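Local coordinates for protein fanconi-associated nuclease 1 homolog (Pseudomonas aeruginosa, PDB 5Y7Q) that belongs to the FAN1 nuclease family, combining HTH-type, SAP and VRR-NUC regions in a single chain, and is modelled with bound nucleic acid, at residues C386-A391 with V574-D579; E394-P399 with L529-P534; R509-R514 with Y539-V544. All coordinates share one frame; numbering follows the deposited sequence.

Contact 1. Residues C386-A391 with V574-D579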
loop_
_atom_site.group_PDB
_atom_site.type_symbol
_atom_site.label_atom_id
_atom_site.label_comp_id
_atom_site.label_asym_id
_atom_site.label_seq_id
_atom_site.Cartn_x
_atom_site.Cartn_y
_atom_site.Cartn_z
ATOM N N CYS A 386 2.912 20.854 19.221
ATOM C CA CYS A 386 4.397 20.790 19.229
ATOM C C CYS A 386 5.066 19.452 19.583
ATOM O O CYS A 386 5.546 19.248 20.699
ATOM C CB CYS A 386 4.997 21.880 20.129
ATOM S SG CYS A 386 6.771 22.147 19.829
ATOM N N SER A 387 5.074 18.548 18.605
ATOM C CA SER A 387 5.891 17.347 18.694
ATOM C C SER A 387 7.359 17.716 18.888
ATOM O O SER A 387 7.807 18.802 18.511
ATOM C CB SER A 387 5.749 16.512 17.427
ATOM O OG SER A 387 6.672 16.960 16.449
ATOM N N VAL A 388 8.112 16.796 19.497
ATOM C CA VAL A 388 9.465 17.109 19.965
ATOM C C VAL A 388 10.429 17.379 18.804
ATOM O O VAL A 388 11.366 18.181 18.939
ATOM C CB VAL A 388 9.969 15.973 20.880
ATOM C CG1 VAL A 388 10.261 14.717 20.074
ATOM C CG2 VAL A 388 11.183 16.403 21.680
ATOM N N GLU A 389 10.220 16.735 17.654
ATOM C CA GLU A 389 11.124 16.927 16.523
ATOM C C GLU A 389 11.142 18.385 16.064
ATOM O O GLU A 389 12.213 18.942 15.782
ATOM C CB GLU A 389 10.735 15.985 15.378
ATOM C CG GLU A 389 10.929 14.486 15.698
ATOM C CD GLU A 389 9.703 13.816 16.340
ATOM O OE1 GLU A 389 8.557 14.262 16.067
ATOM O OE2 GLU A 389 9.892 12.836 17.109
ATOM N N TRP A 390 9.970 19.028 16.006
ATOM C CA TRP A 390 9.926 20.454 15.699
ATOM C C TRP A 390 10.679 21.262 16.740
ATOM O O TRP A 390 11.275 22.298 16.413
ATOM C CB TRP A 390 8.479 20.948 15.613
ATOM C CG TRP A 390 7.698 20.307 14.516
ATOM C CD1 TRP A 390 6.621 19.482 14.656
ATOM C CD2 TRP A 390 7.939 20.423 13.105
ATOM N NE1 TRP A 390 6.172 19.080 13.421
ATOM C CE2 TRP A 390 6.963 19.640 12.451
ATOM C CE3 TRP A 390 8.885 21.112 12.332
ATOM C CZ2 TRP A 390 6.900 19.528 11.059
ATOM C CZ3 TRP A 390 8.824 21.001 10.958
ATOM C CH2 TRP A 390 7.833 20.212 10.331
ATOM N N ALA A 391 10.664 20.810 17.994
ATOM C CA ALA A 391 11.339 21.564 19.042
ATOM C C ALA A 391 12.841 21.511 18.853
ATOM O O ALA A 391 13.519 22.546 18.898
ATOM C CB ALA A 391 10.959 21.037 20.428
ATOM N N VAL A 574 15.746 14.237 24.618
ATOM C CA VAL A 574 15.170 15.470 25.148
ATOM C C VAL A 574 14.421 15.210 26.456
ATOM O O VAL A 574 13.664 14.235 26.575
ATOM C CB VAL A 574 14.251 16.108 24.088
ATOM C CG1 VAL A 574 13.466 17.294 24.653
ATOM C CG2 VAL A 574 15.087 16.532 22.921
ATOM N N ARG A 575 14.645 16.085 27.439
ATOM C CA ARG A 575 13.838 16.225 28.646
ATOM C C ARG A 575 13.153 17.587 28.632
ATOM O O ARG A 575 13.622 18.532 27.989
ATOM C CB ARG A 575 14.675 16.133 29.928
ATOM C CG ARG A 575 15.460 14.863 30.186
ATOM C CD ARG A 575 16.301 15.014 31.499
ATOM N NE ARG A 575 16.886 16.358 31.641
ATOM C CZ ARG A 575 17.731 16.728 32.605
ATOM N NH1 ARG A 575 18.189 17.976 32.644
ATOM N NH2 ARG A 575 18.129 15.862 33.529
ATOM N N TRP A 576 12.042 17.698 29.356
ATOM C CA TRP A 576 11.313 18.955 29.437
ATOM C C TRP A 576 11.547 19.637 30.783
ATOM O O TRP A 576 11.625 18.984 31.827
ATOM C CB TRP A 576 9.812 18.746 29.251
ATOM C CG TRP A 576 9.394 18.078 27.993
ATOM C CD1 TRP A 576 8.740 16.885 27.883
ATOM C CD2 TRP A 576 9.555 18.574 26.656
ATOM N NE1 TRP A 576 8.494 16.604 26.565
ATOM C CE2 TRP A 576 8.980 17.623 25.790
ATOM C CE3 TRP A 576 10.134 19.726 26.109
ATOM C CZ2 TRP A 576 8.969 17.782 24.403
ATOM C CZ3 TRP A 576 10.124 19.890 24.735
ATOM C CH2 TRP A 576 9.541 18.920 23.894
ATOM N N HIS A 577 11.628 20.964 30.753
ATOM C CA HIS A 577 11.791 21.779 31.947
ATOM C C HIS A 577 10.473 22.480 32.258
ATOM O O HIS A 577 9.908 23.149 31.384
ATOM C CB HIS A 577 12.916 22.802 31.749
ATOM C CG HIS A 577 13.109 23.726 32.911
ATOM N ND1 HIS A 577 12.221 24.737 33.218
ATOM C CD2 HIS A 577 14.094 23.799 33.839
ATOM C CE1 HIS A 577 12.645 25.388 34.289
ATOM N NE2 HIS A 577 13.780 24.840 34.686
ATOM N N VAL A 578 9.986 22.322 33.494
ATOM C CA VAL A 578 8.797 23.020 33.992
ATOM C C VAL A 578 9.211 23.863 35.192
ATOM O O VAL A 578 9.492 23.325 36.272
ATOM C CB VAL A 578 7.673 22.053 34.391
ATOM C CG1 VAL A 578 6.414 22.836 34.742
ATOM C CG2 VAL A 578 7.404 21.035 33.299
ATOM N N ASP A 579 9.201 25.183 35.031
ATOM C CA ASP A 579 9.558 26.060 36.137
ATOM C C ASP A 579 8.434 26.059 37.168
ATOM O O ASP A 579 7.277 26.331 36.835
ATOM C CB ASP A 579 9.833 27.473 35.625
ATOM C CG ASP A 579 10.966 28.171 36.384
ATOM O OD1 ASP A 579 10.680 28.953 37.321
ATOM O OD2 ASP A 579 12.146 27.941 36.033
#
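The indole of Trp576 receives methyl groups from more than one side. Across the contact, Ala391 CB lies at the ring edge and near its plane, 4.3 Å from Trp576 CH2, whereas Val388 CG2 comes in obliquely, 3.7 Å from the same CH2 and 3.8 Å from CZ2. One face is partly covered from within the strand by Val574 CG1, 4.2 Å above the ring plane and displaced toward the rim. The benzo end of the indole therefore does the touching. Its first torsion explains the reach: with CG beside the backbone N and opposite the carbonyl carbon (chi1 -57°), the ring swings toward the helix although the bond leaving the backbone does not aim at it. Val388 CG2 also lies 3.9 Å from Val574 CG1, so this one methyl touches both Val574 and Trp576. No hydrogen bond crosses the contact, and every close approach across it is between apolar side-chain atoms. Ser387 occupies the N-cap position, which places Val388 in the first turn of helix 388-396. Phe381 adds an edge-to-face ring partner to Trp576, and Leu379 of strand 374-380 touches Ala391. The result is a helix start packed on the end of strand 569-577 in a mixed sheet, an alpha/beta arrangement consistent with the PD-(D/E)XK-type nuclease core of VRR-NUC proteins.

Contact 2. Residues E394-P399 with L529-P534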
loop_
_atom_site.group_PDB
_atom_site.type_symbol
_atom_site.label_atom_id
_atom_site.label_comp_id
_atom_site.label_asym_id
_atom_site.label_seq_id
_atom_site.Cartn_x
_atom_site.Cartn_y
_atom_site.Cartn_z
ATOM N N GLU A 394 13.855 23.646 15.904
ATOM C CA GLU A 394 13.941 25.072 16.220
ATOM C C GLU A 394 15.204 25.375 17.007
ATOM O O GLU A 394 15.911 26.349 16.725
ATOM C CB GLU A 394 12.719 25.528 17.018
ATOM C CG GLU A 394 11.472 25.780 16.181
ATOM C CD GLU A 394 11.484 27.138 15.500
ATOM O OE1 GLU A 394 12.320 27.990 15.887
ATOM O OE2 GLU A 394 10.651 27.347 14.585
ATOM N N HIS A 395 15.502 24.546 18.002
ATOM C CA HIS A 395 16.602 24.863 18.907
ATOM C C HIS A 395 17.947 24.817 18.182
ATOM O O HIS A 395 18.837 25.629 18.458
ATOM C CB HIS A 395 16.572 23.902 20.100
ATOM C CG HIS A 395 17.753 24.023 21.002
ATOM N ND1 HIS A 395 17.841 24.987 21.984
ATOM C CD2 HIS A 395 18.900 23.304 21.072
ATOM C CE1 HIS A 395 18.989 24.853 22.626
ATOM N NE2 HIS A 395 19.652 23.841 22.090
ATOM N N LEU A 396 18.102 23.885 17.242
ATOM C CA LEU A 396 19.344 23.730 16.502
ATOM C C LEU A 396 19.512 24.771 15.402
ATOM O O LEU A 396 20.637 24.998 14.951
ATOM C CB LEU A 396 19.393 22.333 15.891
ATOM C CG LEU A 396 19.563 21.163 16.851
ATOM C CD1 LEU A 396 19.529 19.853 16.079
ATOM C CD2 LEU A 396 20.867 21.331 17.582
ATOM N N GLU A 397 18.427 25.394 14.952
ATOM C CA GLU A 397 18.507 26.395 13.897
ATOM C C GLU A 397 18.965 27.710 14.505
ATOM O O GLU A 397 18.281 28.258 15.373
ATOM C CB GLU A 397 17.150 26.554 13.225
ATOM C CG GLU A 397 17.133 27.401 11.969
ATOM C CD GLU A 397 15.741 27.447 11.327
ATOM O OE1 GLU A 397 14.899 28.267 11.778
ATOM O OE2 GLU A 397 15.494 26.643 10.391
ATOM N N GLU A 398 20.121 28.204 14.053
ATOM C CA GLU A 398 20.725 29.469 14.466
ATOM C C GLU A 398 21.073 30.263 13.218
ATOM O O GLU A 398 20.804 29.801 12.100
ATOM C CB GLU A 398 21.987 29.236 15.297
ATOM C CG GLU A 398 21.738 28.692 16.688
ATOM C CD GLU A 398 22.979 28.032 17.284
ATOM O OE1 GLU A 398 24.097 28.282 16.774
ATOM O OE2 GLU A 398 22.837 27.252 18.255
ATOM N N PRO A 399 21.650 31.457 13.347
ATOM C CA PRO A 399 22.402 32.002 12.215
ATOM C C PRO A 399 23.556 31.069 11.865
ATOM O O PRO A 399 24.277 30.587 12.745
ATOM C CB PRO A 399 22.880 33.359 12.734
ATOM C CG PRO A 399 21.805 33.760 13.679
ATOM C CD PRO A 399 21.419 32.485 14.378
ATOM N N LEU A 529 16.223 14.445 11.526
ATOM C CA LEU A 529 16.661 15.770 11.133
ATOM C C LEU A 529 17.992 15.704 10.407
ATOM O O LEU A 529 18.778 14.759 10.545
ATOM C CB LEU A 529 16.812 16.707 12.335
ATOM C CG LEU A 529 15.665 16.931 13.305
ATOM C CD1 LEU A 529 16.125 17.928 14.351
ATOM C CD2 LEU A 529 14.422 17.431 12.625
ATOM N N ILE A 530 18.248 16.757 9.659
ATOM C CA ILE A 530 19.552 16.967 9.070
ATOM C C ILE A 530 19.884 18.463 9.176
ATOM O O ILE A 530 19.042 19.325 8.895
ATOM C CB ILE A 530 19.565 16.447 7.617
ATOM C CG1 ILE A 530 21.000 16.500 7.046
ATOM C CG2 ILE A 530 18.493 17.204 6.761
ATOM C CD1 ILE A 530 21.253 15.650 5.778
ATOM N N GLN A 531 21.084 18.784 9.629
ATOM C CA GLN A 531 21.469 20.179 9.726
ATOM C C GLN A 531 22.694 20.438 8.860
ATOM O O GLN A 531 23.590 19.589 8.741
ATOM C CB GLN A 531 21.710 20.634 11.179
ATOM C CG GLN A 531 22.119 19.584 12.180
ATOM C CD GLN A 531 22.718 20.220 13.435
ATOM O OE1 GLN A 531 22.644 21.441 13.619
ATOM N NE2 GLN A 531 23.327 19.401 14.291
ATOM N N PHE A 532 22.692 21.610 8.234
ATOM C CA PHE A 532 23.712 22.031 7.303
ATOM C C PHE A 532 24.365 23.299 7.821
ATOM O O PHE A 532 23.702 24.183 8.386
ATOM C CB PHE A 532 23.132 22.282 5.906
ATOM C CG PHE A 532 22.529 21.057 5.265
ATOM C CD1 PHE A 532 23.331 19.997 4.863
ATOM C CD2 PHE A 532 21.155 20.970 5.053
ATOM C CE1 PHE A 532 22.771 18.874 4.274
ATOM C CE2 PHE A 532 20.598 19.859 4.467
ATOM C CZ PHE A 532 21.394 18.812 4.077
ATOM N N TRP A 533 25.671 23.370 7.616
ATOM C CA TRP A 533 26.448 24.584 7.814
ATOM C C TRP A 533 27.006 24.885 6.429
ATOM O O TRP A 533 28.053 24.331 6.036
ATOM C CB TRP A 533 27.543 24.384 8.856
ATOM C CG TRP A 533 27.089 24.080 10.290
ATOM C CD1 TRP A 533 26.881 24.990 11.297
ATOM C CD2 TRP A 533 26.859 22.782 10.875
ATOM N NE1 TRP A 533 26.527 24.343 12.460
ATOM C CE2 TRP A 533 26.513 22.990 12.236
ATOM C CE3 TRP A 533 26.899 21.469 10.382
ATOM C CZ2 TRP A 533 26.206 21.931 13.106
ATOM C CZ3 TRP A 533 26.593 20.416 11.255
ATOM C CH2 TRP A 533 26.253 20.657 12.598
ATOM N N PRO A 534 26.275 25.658 5.614
ATOM C CA PRO A 534 26.705 25.894 4.221
ATOM C C PRO A 534 28.014 26.629 4.089
ATOM O O PRO A 534 28.605 26.575 3.007
ATOM C CB PRO A 534 25.552 26.714 3.619
ATOM C CG PRO A 534 24.722 27.167 4.781
ATOM C CD PRO A 534 24.892 26.113 5.843
#
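Leu396 and Gln531 have the nearest backbones of the contact, their CA atoms 7.9 Å apart where the last turn of helix 388-396 lies against strand 529-533. This is helix-on-sheet packing, consistent with the alpha/beta core of VRR-NUC proteins, and the strand's alternation provides the evidence: Leu529 and Gln531 direct their side chains toward the helix, while Ile530 and Phe532 project to the opposite side, where Phe532 meets helix 493-502. On the helix, Leu396 carries the contact alone. Its CG sits beside the backbone N and opposite the carbonyl carbon (chi1 -70°), which brings the isobutyl group down onto the strand. Gln531 meets it at about a right angle, its chain extended beyond CG (chi2 163°), so that the leucine lies across the outer end of the glutamine. Leu396 CD1 approaches Gln531 CD to 4.2 Å, a van der Waals distance, and no hydrogen bond joins the two segments. The helix finishes here: Glu397 N still bonds to Glu394 O at 3.2 Å, but Glu397 is the first residue to leave helical backbone angles, and the chain then turns away. The carboxylate of Glu397 forms a salt bridge with Arg393, one turn back. Strand 529-533 is itself held between antiparallel neighbours, with backbone bonds from Leu529 to Val542 and from Ile530 to His404, and Val403 of the edge strand touches both Leu396 and Gln531. At the strand's beginning the two leucines meet methyl to methyl, Leu396 CD1 lying 4.3 Å from Leu529 CD1.

Contact 3. Residues R509-R514 with Y539-V544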
loop_
_atom_site.group_PDB
_atom_site.type_symbol
_atom_site.label_atom_id
_atom_site.label_comp_id
_atom_site.label_asym_id
_atom_site.label_seq_id
_atom_site.Cartn_x
_atom_site.Cartn_y
_atom_site.Cartn_z
ATOM N N ARG A 509 26.907 7.814 -2.651
ATOM C CA ARG A 509 27.064 6.474 -3.195
ATOM C C ARG A 509 26.820 5.419 -2.126
ATOM O O ARG A 509 26.109 4.441 -2.370
ATOM C CB ARG A 509 28.452 6.310 -3.815
ATOM C CG ARG A 509 28.799 4.891 -4.135
ATOM C CD ARG A 509 29.631 4.847 -5.376
ATOM N NE ARG A 509 28.804 4.750 -6.577
ATOM C CZ ARG A 509 29.298 4.582 -7.799
ATOM N NH1 ARG A 509 28.486 4.498 -8.837
ATOM N NH2 ARG A 509 30.614 4.497 -7.980
ATOM N N ALA A 510 27.389 5.598 -0.931
ATOM C CA ALA A 510 27.204 4.596 0.116
ATOM C C ALA A 510 25.716 4.379 0.408
ATOM O O ALA A 510 25.204 3.252 0.328
ATOM C CB ALA A 510 27.966 5.011 1.373
ATOM N N TRP A 511 24.998 5.461 0.710
ATOM C CA TRP A 511 23.568 5.352 0.972
ATOM C C TRP A 511 22.836 4.712 -0.199
ATOM O O TRP A 511 22.034 3.793 -0.013
ATOM C CB TRP A 511 22.982 6.730 1.277
ATOM C CG TRP A 511 23.561 7.342 2.477
ATOM C CD1 TRP A 511 24.026 6.692 3.593
ATOM C CD2 TRP A 511 23.797 8.725 2.691
ATOM N NE1 TRP A 511 24.529 7.602 4.497
ATOM C CE2 TRP A 511 24.402 8.858 3.965
ATOM C CE3 TRP A 511 23.568 9.869 1.931
ATOM C CZ2 TRP A 511 24.761 10.091 4.492
ATOM C CZ3 TRP A 511 23.923 11.095 2.459
ATOM C CH2 TRP A 511 24.515 11.198 3.727
ATOM N N PHE A 512 23.105 5.179 -1.418
ATOM C CA PHE A 512 22.342 4.727 -2.583
ATOM C C PHE A 512 22.520 3.230 -2.818
ATOM O O PHE A 512 21.558 2.518 -3.146
ATOM C CB PHE A 512 22.756 5.532 -3.818
ATOM C CG PHE A 512 22.316 6.972 -3.768
ATOM C CD1 PHE A 512 21.547 7.445 -2.701
ATOM C CD2 PHE A 512 22.640 7.844 -4.786
ATOM C CE1 PHE A 512 21.134 8.769 -2.636
ATOM C CE2 PHE A 512 22.213 9.166 -4.735
ATOM C CZ PHE A 512 21.467 9.632 -3.662
ATOM N N GLU A 513 23.739 2.725 -2.627
ATOM C CA GLU A 513 23.951 1.293 -2.769
ATOM C C GLU A 513 23.281 0.519 -1.641
ATOM O O GLU A 513 22.796 -0.600 -1.864
ATOM C CB GLU A 513 25.445 0.984 -2.831
ATOM C CG GLU A 513 25.811 -0.121 -3.816
ATOM C CD GLU A 513 26.265 0.416 -5.170
ATOM O OE1 GLU A 513 27.284 1.145 -5.224
ATOM O OE2 GLU A 513 25.593 0.107 -6.179
ATOM N N ARG A 514 23.217 1.092 -0.435
ATOM C CA ARG A 514 22.522 0.386 0.641
ATOM C C ARG A 514 21.030 0.264 0.347
ATOM O O ARG A 514 20.429 -0.796 0.568
ATOM C CB ARG A 514 22.739 1.082 1.986
ATOM C CG ARG A 514 22.234 0.265 3.183
ATOM C CD ARG A 514 22.493 0.957 4.513
ATOM N NE ARG A 514 21.356 0.843 5.425
ATOM C CZ ARG A 514 21.218 -0.099 6.356
ATOM N NH1 ARG A 514 22.154 -1.043 6.519
ATOM N NH2 ARG A 514 20.129 -0.090 7.123
ATOM N N TYR A 539 27.543 18.715 7.269
ATOM C CA TYR A 539 26.221 18.245 7.648
ATOM C C TYR A 539 26.332 17.343 8.862
ATOM O O TYR A 539 27.383 16.766 9.144
ATOM C CB TYR A 539 25.517 17.494 6.504
ATOM C CG TYR A 539 25.918 16.044 6.362
ATOM C CD1 TYR A 539 27.143 15.694 5.824
ATOM C CD2 TYR A 539 25.067 15.026 6.751
ATOM C CE1 TYR A 539 27.518 14.378 5.687
ATOM C CE2 TYR A 539 25.438 13.690 6.612
ATOM C CZ TYR A 539 26.670 13.374 6.083
ATOM O OH TYR A 539 27.055 12.055 5.934
ATOM N N ARG A 540 25.222 17.249 9.588
ATOM C CA ARG A 540 25.051 16.214 10.595
ATOM C C ARG A 540 23.580 15.818 10.628
ATOM O O ARG A 540 22.717 16.689 10.568
ATOM C CB ARG A 540 25.500 16.698 11.969
ATOM C CG ARG A 540 25.173 15.724 13.047
ATOM C CD ARG A 540 25.706 16.113 14.420
ATOM N NE ARG A 540 25.095 17.334 14.930
ATOM C CZ ARG A 540 25.093 17.661 16.212
ATOM N NH1 ARG A 540 25.652 16.841 17.079
ATOM N NH2 ARG A 540 24.529 18.792 16.622
ATOM N N MET A 541 23.305 14.517 10.729
ATOM C CA MET A 541 21.956 13.987 10.903
ATOM C C MET A 541 21.690 13.734 12.372
ATOM O O MET A 541 22.573 13.264 13.099
ATOM C CB MET A 541 21.763 12.673 10.157
ATOM C CG MET A 541 21.779 12.830 8.681
ATOM S SD MET A 541 22.007 11.264 7.839
ATOM C CE MET A 541 22.045 11.949 6.206
ATOM N N VAL A 542 20.463 14.006 12.796
ATOM C CA VAL A 542 20.091 13.883 14.199
ATOM C C VAL A 542 18.776 13.123 14.305
ATOM O O VAL A 542 17.734 13.606 13.846
ATOM C CB VAL A 542 19.975 15.262 14.874
ATOM C CG1 VAL A 542 19.666 15.096 16.353
ATOM C CG2 VAL A 542 21.279 16.118 14.645
ATOM N N GLU A 543 18.818 11.948 14.916
ATOM C CA GLU A 543 17.601 11.274 15.331
ATOM C C GLU A 543 17.127 11.857 16.658
ATOM O O GLU A 543 17.899 11.928 17.621
ATOM C CB GLU A 543 17.839 9.767 15.457
ATOM C CG GLU A 543 16.625 8.974 15.932
ATOM C CD GLU A 543 15.406 9.108 15.014
ATOM O OE1 GLU A 543 15.569 9.527 13.842
ATOM O OE2 GLU A 543 14.278 8.791 15.473
ATOM N N VAL A 544 15.858 12.278 16.710
ATOM C CA VAL A 544 15.269 12.892 17.900
ATOM C C VAL A 544 14.480 11.856 18.701
ATOM O O VAL A 544 13.716 11.067 18.136
ATOM C CB VAL A 544 14.373 14.075 17.501
ATOM C CG1 VAL A 544 13.642 14.601 18.697
ATOM C CG2 VAL A 544 15.212 15.177 16.887
#
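Trp511 meets Tyr539 and Met541 across an unusually wide backbone separation, the CA atoms of Trp511 and Met541 being 13.3 Å apart, so long side chains coming from opposite directions make the whole contact. The outer end of the indole is what reaches the strand. Tyr539 OH lies at the edge of the ring, near its plane, 3.3 Å from Trp511 CZ2, while Tyr539 CZ is 3.9 Å from Trp511 CH2. The two six-membered rings are nearly perpendicular, at 89°, with centroids 6.0 Å apart, and the approach is oblique. With its ring set between the backbone N and the carbonyl carbon (chi1 82°), Tyr539 carries OH out to the indole edge. Met541 arrives by an extended chain beyond CG: its CE methyl is 3.6 Å from Trp511 CH2, and its SD is 5.3 Å from the six-ring centroid, 41° off the ring normal, an oblique Met-aromatic contact. All three side chains are buried. No hydrogen bond crosses between the segments, but the phenol oxygen is bonded to a residue flanking one of them. Helix 505-517 thus faces strand 538-545 at a distance, with Ile411 of helix 409-418 touching both Trp511 and Met541, Phe561 of helix 553-564 touching Trp511, and Ile530 and Phe532 of the adjoining strand 529-533 meeting Met541 and Tyr539.

Following the chain, 386-391 opens contact 1, and the same helix, 388-396, soon opens contact 2 at 394-399. Helix 505-517 then starts contact 3 before strand 529-533 returns to close contact 2 over 129 intervening residues. Strand 538-545 closes contact 3 after only 24, so contacts 2 and 3 cross. Strand 569-577 finally closes contact 1 over 182 residues, enclosing both others. All three converge on one mixed sheet: contacts 1 and 2 tie one helix to strands 569-577 and 529-533, and contact 3 ties helix 505-517 to strand 538-545, which lies between those two. Val388 CG1 touches Val544 CG1 at 3.7 Å, linking contacts 1 and 3.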